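Local coordinates for tubulin-like protein CetZ2 (Haloferax volcanii, PDB 4B45), which binds GTP and is thought to hydrolyse it as a tubulin/FtsZ-like cytoskeletal protein involved in the control of cell shape, at residues V35-A40 with A73-D78; E81-L86 with G121-P126. All blocks are in the same frame, centred on the assembly; numbering follows the deposited sequence.

Interaction 1: V35-A40 with A73-D78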
ATOM      1  N   VAL A  35       4.732  -7.475 -12.029  1.00 42.40           N
ATOM      2  CA  VAL A  35       5.584  -8.653 -12.105  1.00 49.15           C
ATOM      3  C   VAL A  35       5.705  -9.249 -10.712  1.00 42.49           C
ATOM      4  O   VAL A  35       5.853  -8.515  -9.739  1.00 46.04           O
ATOM      5  CB  VAL A  35       7.000  -8.280 -12.574  1.00 51.05           C
ATOM      6  CG1 VAL A  35       7.843  -9.533 -12.788  1.00 51.09           C
ATOM      7  CG2 VAL A  35       6.939  -7.487 -13.841  1.00 54.17           C
ATOM      8  N   ALA A  36       5.660 -10.570 -10.605  1.00 45.15           N
ATOM      9  CA  ALA A  36       5.895 -11.201  -9.312  1.00 43.53           C
ATOM     10  C   ALA A  36       7.193 -11.991  -9.327  1.00 45.58           C
ATOM     11  O   ALA A  36       7.465 -12.737 -10.261  1.00 43.99           O
ATOM     12  CB  ALA A  36       4.718 -12.082  -8.906  1.00 40.98           C
ATOM     13  N   VAL A  37       8.003 -11.778  -8.295  1.00 42.90           N
ATOM     14  CA  VAL A  37       9.254 -12.479  -8.124  1.00 43.75           C
ATOM     15  C   VAL A  37       9.139 -13.375  -6.893  1.00 41.14           C
ATOM     16  O   VAL A  37       8.620 -12.953  -5.865  1.00 40.28           O
ATOM     17  CB  VAL A  37      10.418 -11.491  -7.906  1.00 45.29           C
ATOM     18  CG1 VAL A  37      11.757 -12.234  -7.897  1.00 44.24           C
ATOM     19  CG2 VAL A  37      10.404 -10.395  -8.972  1.00 40.31           C
ATOM     20  N   ASN A  38       9.625 -14.604  -6.993  1.00 42.11           N
ATOM     21  CA  ASN A  38       9.558 -15.546  -5.874  1.00 40.27           C
ATOM     22  C   ASN A  38      10.588 -16.644  -6.030  1.00 41.61           C
ATOM     23  O   ASN A  38      11.244 -16.739  -7.065  1.00 39.55           O
ATOM     24  CB  ASN A  38       8.176 -16.178  -5.791  1.00 41.10           C
ATOM     25  CG  ASN A  38       7.801 -16.570  -4.381  1.00 41.12           C
ATOM     26  OD1 ASN A  38       8.662 -16.837  -3.543  1.00 44.84           O
ATOM     27  ND2 ASN A  38       6.505 -16.586  -4.106  1.00 39.74           N
ATOM     28  N   THR A  39      10.713 -17.473  -4.999  1.00 42.47           N
ATOM     29  CA  THR A  39      11.655 -18.590  -4.983  1.00 46.61           C
ATOM     30  C   THR A  39      10.874 -19.880  -4.811  1.00 48.58           C
ATOM     31  O   THR A  39      11.446 -20.965  -4.797  1.00 43.11           O
ATOM     32  CB  THR A  39      12.624 -18.471  -3.792  1.00 53.36           C
ATOM     33  OG1 THR A  39      11.872 -18.298  -2.578  1.00 44.99           O
ATOM     34  CG2 THR A  39      13.545 -17.274  -3.977  1.00 51.27           C
ATOM     35  N   ALA A  40       9.558 -19.740  -4.641  1.00 43.68           N
ATOM     36  CA  ALA A  40       8.653 -20.872  -4.588  1.00 47.19           C
ATOM     37  C   ALA A  40       7.930 -20.937  -5.923  1.00 49.93           C
ATOM     38  O   ALA A  40       7.224 -20.002  -6.290  1.00 45.63           O
ATOM     39  CB  ALA A  40       7.646 -20.696  -3.430  1.00 36.20           C
ATOM     40  N   ALA A  73      20.109 -12.983  -0.050  1.00 45.94           N
ATOM     41  CA  ALA A  73      21.236 -13.471  -0.866  1.00 46.73           C
ATOM     42  C   ALA A  73      20.790 -13.863  -2.269  1.00 52.09           C
ATOM     43  O   ALA A  73      21.474 -13.589  -3.257  1.00 56.78           O
ATOM     44  CB  ALA A  73      21.907 -14.658  -0.188  1.00 44.98           C
ATOM     45  N   VAL A  74      19.629 -14.500  -2.356  1.00 49.80           N
ATOM     46  CA  VAL A  74      19.112 -14.943  -3.643  1.00 48.92           C
ATOM     47  C   VAL A  74      18.731 -13.746  -4.517  1.00 48.63           C
ATOM     48  O   VAL A  74      18.971 -13.738  -5.727  1.00 50.55           O
ATOM     49  CB  VAL A  74      17.924 -15.895  -3.449  1.00 49.70           C
ATOM     50  CG1 VAL A  74      17.174 -16.084  -4.742  1.00 52.73           C
ATOM     51  CG2 VAL A  74      18.419 -17.222  -2.913  1.00 47.15           C
ATOM     52  N   MET A  75      18.153 -12.719  -3.906  1.00 46.07           N
ATOM     53  CA  MET A  75      17.831 -11.506  -4.645  1.00 43.23           C
ATOM     54  C   MET A  75      19.107 -10.770  -5.075  1.00 41.74           C
ATOM     55  O   MET A  75      19.135 -10.126  -6.122  1.00 47.71           O
ATOM     56  CB  MET A  75      16.921 -10.589  -3.812  1.00 44.38           C
ATOM     57  CG  MET A  75      16.472  -9.322  -4.531  1.00 41.74           C
ATOM     58  SD  MET A  75      15.313  -9.694  -5.858  1.00 48.50           S
ATOM     59  CE  MET A  75      13.835 -10.084  -4.903  1.00 37.34           C
ATOM     60  N   GLU A  76      20.158 -10.849  -4.268  1.00 45.99           N
ATOM     61  CA  GLU A  76      21.437 -10.250  -4.655  1.00 54.19           C
ATOM     62  C   GLU A  76      21.989 -10.919  -5.914  1.00 54.47           C
ATOM     63  O   GLU A  76      22.365 -10.242  -6.881  1.00 52.24           O
ATOM     64  CB  GLU A  76      22.476 -10.388  -3.532  1.00 61.26           C
ATOM     65  CG  GLU A  76      22.153  -9.669  -2.234  1.00 67.43           C
ATOM     66  CD  GLU A  76      22.453  -8.178  -2.282  1.00 72.80           C
ATOM     67  OE1 GLU A  76      22.606  -7.628  -3.393  1.00 74.44           O
ATOM     68  OE2 GLU A  76      22.543  -7.557  -1.199  1.00 73.45           O
ATOM     69  N   SER A  77      22.041 -12.252  -5.884  1.00 53.53           N
ATOM     70  CA  SER A  77      22.638 -13.044  -6.960  1.00 56.23           C
ATOM     71  C   SER A  77      21.841 -12.948  -8.246  1.00 52.92           C
ATOM     72  O   SER A  77      22.402 -13.005  -9.335  1.00 54.72           O
ATOM     73  CB  SER A  77      22.712 -14.517  -6.557  1.00 56.45           C
ATOM     74  OG  SER A  77      23.268 -14.656  -5.268  1.00 66.27           O
ATOM     75  N   ASP A  78      20.525 -12.816  -8.111  1.00 48.79           N
ATOM     76  CA  ASP A  78      19.634 -12.971  -9.249  1.00 47.86           C
ATOM     77  C   ASP A  78      18.933 -11.674  -9.637  1.00 48.13           C
ATOM     78  O   ASP A  78      18.000 -11.699 -10.445  1.00 48.31           O
ATOM     79  CB  ASP A  78      18.599 -14.067  -8.965  1.00 50.29           C
ATOM     80  CG  ASP A  78      19.232 -15.461  -8.813  1.00 59.65           C
ATOM     81  OD1 ASP A  78      20.472 -15.574  -8.908  1.00 63.63           O
ATOM     82  OD2 ASP A  78      18.487 -16.449  -8.606  1.00 59.89           O
TER

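Interaction 2: E81-L86 with G121-P126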
ATOM      1  N   GLU A  81      18.360 -10.700 -13.507  1.00 47.95           N
ATOM      2  CA  GLU A  81      17.189 -11.345 -14.100  1.00 50.72           C
ATOM      3  C   GLU A  81      15.890 -10.647 -13.677  1.00 57.83           C
ATOM      4  O   GLU A  81      14.962 -10.506 -14.475  1.00 54.59           O
ATOM      5  CB  GLU A  81      17.144 -12.841 -13.737  1.00 58.98           C
ATOM      6  CG  GLU A  81      18.311 -13.674 -14.284  1.00 64.61           C
ATOM      7  CD  GLU A  81      19.629 -13.421 -13.555  1.00 76.45           C
ATOM      8  OE1 GLU A  81      19.641 -12.633 -12.587  1.00 83.25           O
ATOM      9  OE2 GLU A  81      20.662 -14.007 -13.951  1.00 78.39           O
ATOM     10  N   VAL A  82      15.828 -10.211 -12.420  1.00 60.16           N
ATOM     11  CA  VAL A  82      14.689  -9.425 -11.953  1.00 58.17           C
ATOM     12  C   VAL A  82      14.606  -8.078 -12.678  1.00 54.26           C
ATOM     13  O   VAL A  82      13.583  -7.775 -13.304  1.00 47.44           O
ATOM     14  CB  VAL A  82      14.715  -9.209 -10.425  1.00 57.59           C
ATOM     15  CG1 VAL A  82      13.490  -8.430  -9.982  1.00 62.43           C
ATOM     16  CG2 VAL A  82      14.786 -10.552  -9.699  1.00 55.46           C
ATOM     17  N   MET A  83      15.682  -7.286 -12.612  1.00 56.25           N
ATOM     18  CA  MET A  83      15.747  -5.986 -13.296  1.00 59.79           C
ATOM     19  C   MET A  83      15.424  -6.089 -14.789  1.00 62.76           C
ATOM     20  O   MET A  83      14.908  -5.140 -15.389  1.00 62.53           O
ATOM     21  CB  MET A  83      17.138  -5.345 -13.151  1.00 63.59           C
ATOM     22  CG  MET A  83      17.645  -5.149 -11.729  1.00 64.66           C
ATOM     23  SD  MET A  83      16.819  -3.873 -10.773  1.00 80.21           S
ATOM     24  CE  MET A  83      17.421  -2.397 -11.593  1.00114.10           C
ATOM     25  N   SER A  84      15.746  -7.232 -15.391  1.00 64.88           N
ATOM     26  CA  SER A  84      15.554  -7.418 -16.831  1.00 65.74           C
ATOM     27  C   SER A  84      14.113  -7.732 -17.193  1.00 65.16           C
ATOM     28  O   SER A  84      13.690  -7.513 -18.328  1.00 66.69           O
ATOM     29  CB  SER A  84      16.477  -8.505 -17.365  1.00 65.30           C
ATOM     30  OG  SER A  84      17.820  -8.071 -17.270  1.00 76.20           O
ATOM     31  N   ALA A  85      13.360  -8.250 -16.231  1.00 60.46           N
ATOM     32  CA  ALA A  85      11.925  -8.383 -16.413  1.00 64.38           C
ATOM     33  C   ALA A  85      11.321  -6.978 -16.492  1.00 70.68           C
ATOM     34  O   ALA A  85      10.334  -6.755 -17.186  1.00 65.39           O
ATOM     35  CB  ALA A  85      11.303  -9.183 -15.269  1.00 55.92           C
ATOM     36  N   LEU A  86      11.948  -6.029 -15.802  1.00 81.99           N
ATOM     37  CA  LEU A  86      11.460  -4.653 -15.745  1.00 93.69           C
ATOM     38  C   LEU A  86      11.857  -3.786 -16.930  1.00103.68           C
ATOM     39  O   LEU A  86      11.312  -2.698 -17.100  1.00107.63           O
ATOM     40  CB  LEU A  86      11.976  -3.974 -14.487  1.00 94.95           C
ATOM     41  CG  LEU A  86      11.427  -4.487 -13.171  1.00 91.60           C
ATOM     42  CD1 LEU A  86      12.160  -3.761 -12.073  1.00 94.19           C
ATOM     43  CD2 LEU A  86       9.937  -4.226 -13.120  1.00 88.91           C
ATOM     44  N   GLY A 121      18.502   3.304  -6.985  1.00 73.21           N
ATOM     45  CA  GLY A 121      19.806   3.786  -7.387  1.00 76.08           C
ATOM     46  C   GLY A 121      19.997   3.892  -8.883  1.00 81.51           C
ATOM     47  O   GLY A 121      21.131   4.001  -9.356  1.00 83.48           O
ATOM     48  N   VAL A 122      18.900   3.860  -9.635  1.00 81.93           N
ATOM     49  CA  VAL A 122      18.986   3.941 -11.093  1.00 79.62           C
ATOM     50  C   VAL A 122      17.829   4.692 -11.757  1.00 74.68           C
ATOM     51  O   VAL A 122      18.041   5.460 -12.700  1.00 75.18           O
ATOM     52  CB  VAL A 122      19.116   2.547 -11.743  1.00 77.61           C
ATOM     53  CG1 VAL A 122      20.571   2.073 -11.750  1.00 75.09           C
ATOM     54  CG2 VAL A 122      18.189   1.543 -11.071  1.00 75.33           C
ATOM     55  N   TYR A 123      16.612   4.465 -11.277  1.00 70.62           N
ATOM     56  CA  TYR A 123      15.445   5.139 -11.845  1.00 74.24           C
ATOM     57  C   TYR A 123      15.240   6.512 -11.210  1.00 72.45           C
ATOM     58  O   TYR A 123      15.628   6.737 -10.060  1.00 67.79           O
ATOM     59  CB  TYR A 123      14.190   4.259 -11.730  1.00 74.40           C
ATOM     60  CG  TYR A 123      14.240   3.062 -12.651  1.00 69.71           C
ATOM     61  CD1 TYR A 123      13.965   3.195 -14.003  1.00 70.80           C
ATOM     62  CD2 TYR A 123      14.590   1.805 -12.175  1.00 72.36           C
ATOM     63  CE1 TYR A 123      14.023   2.117 -14.855  1.00 72.80           C
ATOM     64  CE2 TYR A 123      14.649   0.715 -13.020  1.00 74.21           C
ATOM     65  CZ  TYR A 123      14.366   0.877 -14.361  1.00 77.21           C
ATOM     66  OH  TYR A 123      14.427  -0.201 -15.215  1.00 80.50           O
ATOM     67  N   ASP A 124      14.657   7.438 -11.968  1.00 74.04           N
ATOM     68  CA  ASP A 124      14.473   8.791 -11.459  1.00 75.11           C
ATOM     69  C   ASP A 124      13.206   8.922 -10.620  1.00 73.25           C
ATOM     70  O   ASP A 124      13.096   9.819  -9.787  1.00 87.85           O
ATOM     71  CB  ASP A 124      14.479   9.821 -12.594  1.00 77.30           C
ATOM     72  CG  ASP A 124      14.607  11.244 -12.079  1.00 79.19           C
ATOM     73  OD1 ASP A 124      15.057  11.414 -10.925  1.00 76.22           O
ATOM     74  OD2 ASP A 124      14.253  12.194 -12.817  1.00 84.64           O
ATOM     75  N   VAL A 125      12.256   8.016 -10.827  1.00 65.39           N
ATOM     76  CA  VAL A 125      10.972   8.084 -10.125  1.00 56.55           C
ATOM     77  C   VAL A 125      11.071   7.510  -8.715  1.00 54.11           C
ATOM     78  O   VAL A 125      11.984   6.726  -8.423  1.00 49.75           O
ATOM     79  CB  VAL A 125       9.868   7.356 -10.919  1.00 53.20           C
ATOM     80  CG1 VAL A 125       9.582   8.104 -12.214  1.00 51.46           C
ATOM     81  CG2 VAL A 125      10.283   5.923 -11.212  1.00 52.99           C
ATOM     82  N   PRO A 126      10.147   7.911  -7.820  1.00 44.92           N
ATOM     83  CA  PRO A 126      10.230   7.313  -6.486  1.00 47.22           C
ATOM     84  C   PRO A 126      10.034   5.803  -6.508  1.00 43.26           C
ATOM     85  O   PRO A 126       9.250   5.270  -7.310  1.00 44.98           O
ATOM     86  CB  PRO A 126       9.085   7.994  -5.712  1.00 42.59           C
ATOM     87  CG  PRO A 126       8.249   8.684  -6.755  1.00 48.37           C
ATOM     88  CD  PRO A 126       9.189   9.030  -7.861  1.00 38.83           C
TER

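Interaction 1: V35-A40 with A73-D78
Thr-39 and Val-74 meet through one methyl each, CG2 of the threonine lying 3.9 Å from CG1 of the valine, and their side chains run obliquely to one another. Thr-39 follows the last residue of strand 31-38, whereas Val-74 sits on helix 68-85; their backbones are well separated, with the CA of Thr-39 8.4 Å from the CA of Val-74, so side chains bridge the whole gap. The threonine divides its two branches. Its chi1 of 52° places OG1 between the backbone N and the carbonyl carbon, where it hydrogen-bonds to Ser-107 OG, and leaves CG2 for the helix. Just before it, the Asn-38 side chain turns back on its own chain: OD1 accepts from Thr-39 N at 2.6 Å, with an N-H...O angle of 149°, which helps fix the chain as it leaves the strand.

The second point of touch comes from Met-75. Its CB does not head for the strand, but bends at chi2 (70°) and chi3 bring the terminal methyl in, so that Met-75 CE reaches Val-37 CG1 at 4.2 Å. Ile-6 and Val-8 of strand 3-8 pack against Val-37 and Met-75, respectively. No hydrogen bond joins the two segments. Buried methyl packing therefore ties helix to strand here, while the polar branch of Thr-39 is directed to a GTP-binding residue.

Interaction 2: E81-L86 with G121-P126
Met-83 reaches from helix 68-85 to the loop 121-126 with its terminal methyl, CE standing 4.0 Å from Val-122 CG2 and 4.4 Å from Tyr-123 CE2. The methyl thus touches two successive loop residues; it meets the Tyr-123 ring obliquely, while the Met-83 side chain as a whole runs at a slant to that of Val-122. Two bends in the chain give that reach: CB does not point at the loop, and turns at chi2 and chi3 (both -71°) swing CE round to it.

Leu-86 faces the far end of the same tyrosine, its CB 4.6 Å from Tyr-123 OH. The Leu-86 carbonyl is also nearby, but its O lies 4.4 Å from Tyr-123 OH, too far for a direct hydrogen bond.

Further out, Leu-119 of helix 107-120 packs on both Met-83 and Leu-86, and Val-4 and Ile-6 of strand 3-8 back Leu-86. Val-90 meets Tyr-123. The contact therefore joins helix 68-85 to the connection between helix 107-120 and strand 127-133. With Val-122 exposed, Leu-86 buried and no hydrogen bond between the segments, the contact is mainly van der Waals packing that runs from the surface inward and gives little directional constraint.

In the fold
Interactions 1 and 2 use different parts of helix 68-85, Met-75 and Met-83 standing about two turns apart, and have centres 14 Å apart. Val-82 joins them directly: its CG1 lies 3.8 Å from Val-37 CG2, and its CG2 4.0 Å from Met-75 SD. A looser touch, Ala-85 CB to Val-35 CG1 at 4.3 Å, continues this apolar row along strand 31-38. Their relation to the nucleotide differs. In interaction 1 the Thr-39 side chain comes within about 6 Å of the bound GTPγS, measured between nearest atoms, whereas interaction 2 lies away from the GTP-binding residues. One helix of the GTPase domain thus packs near the nucleotide pocket and against a distant loop.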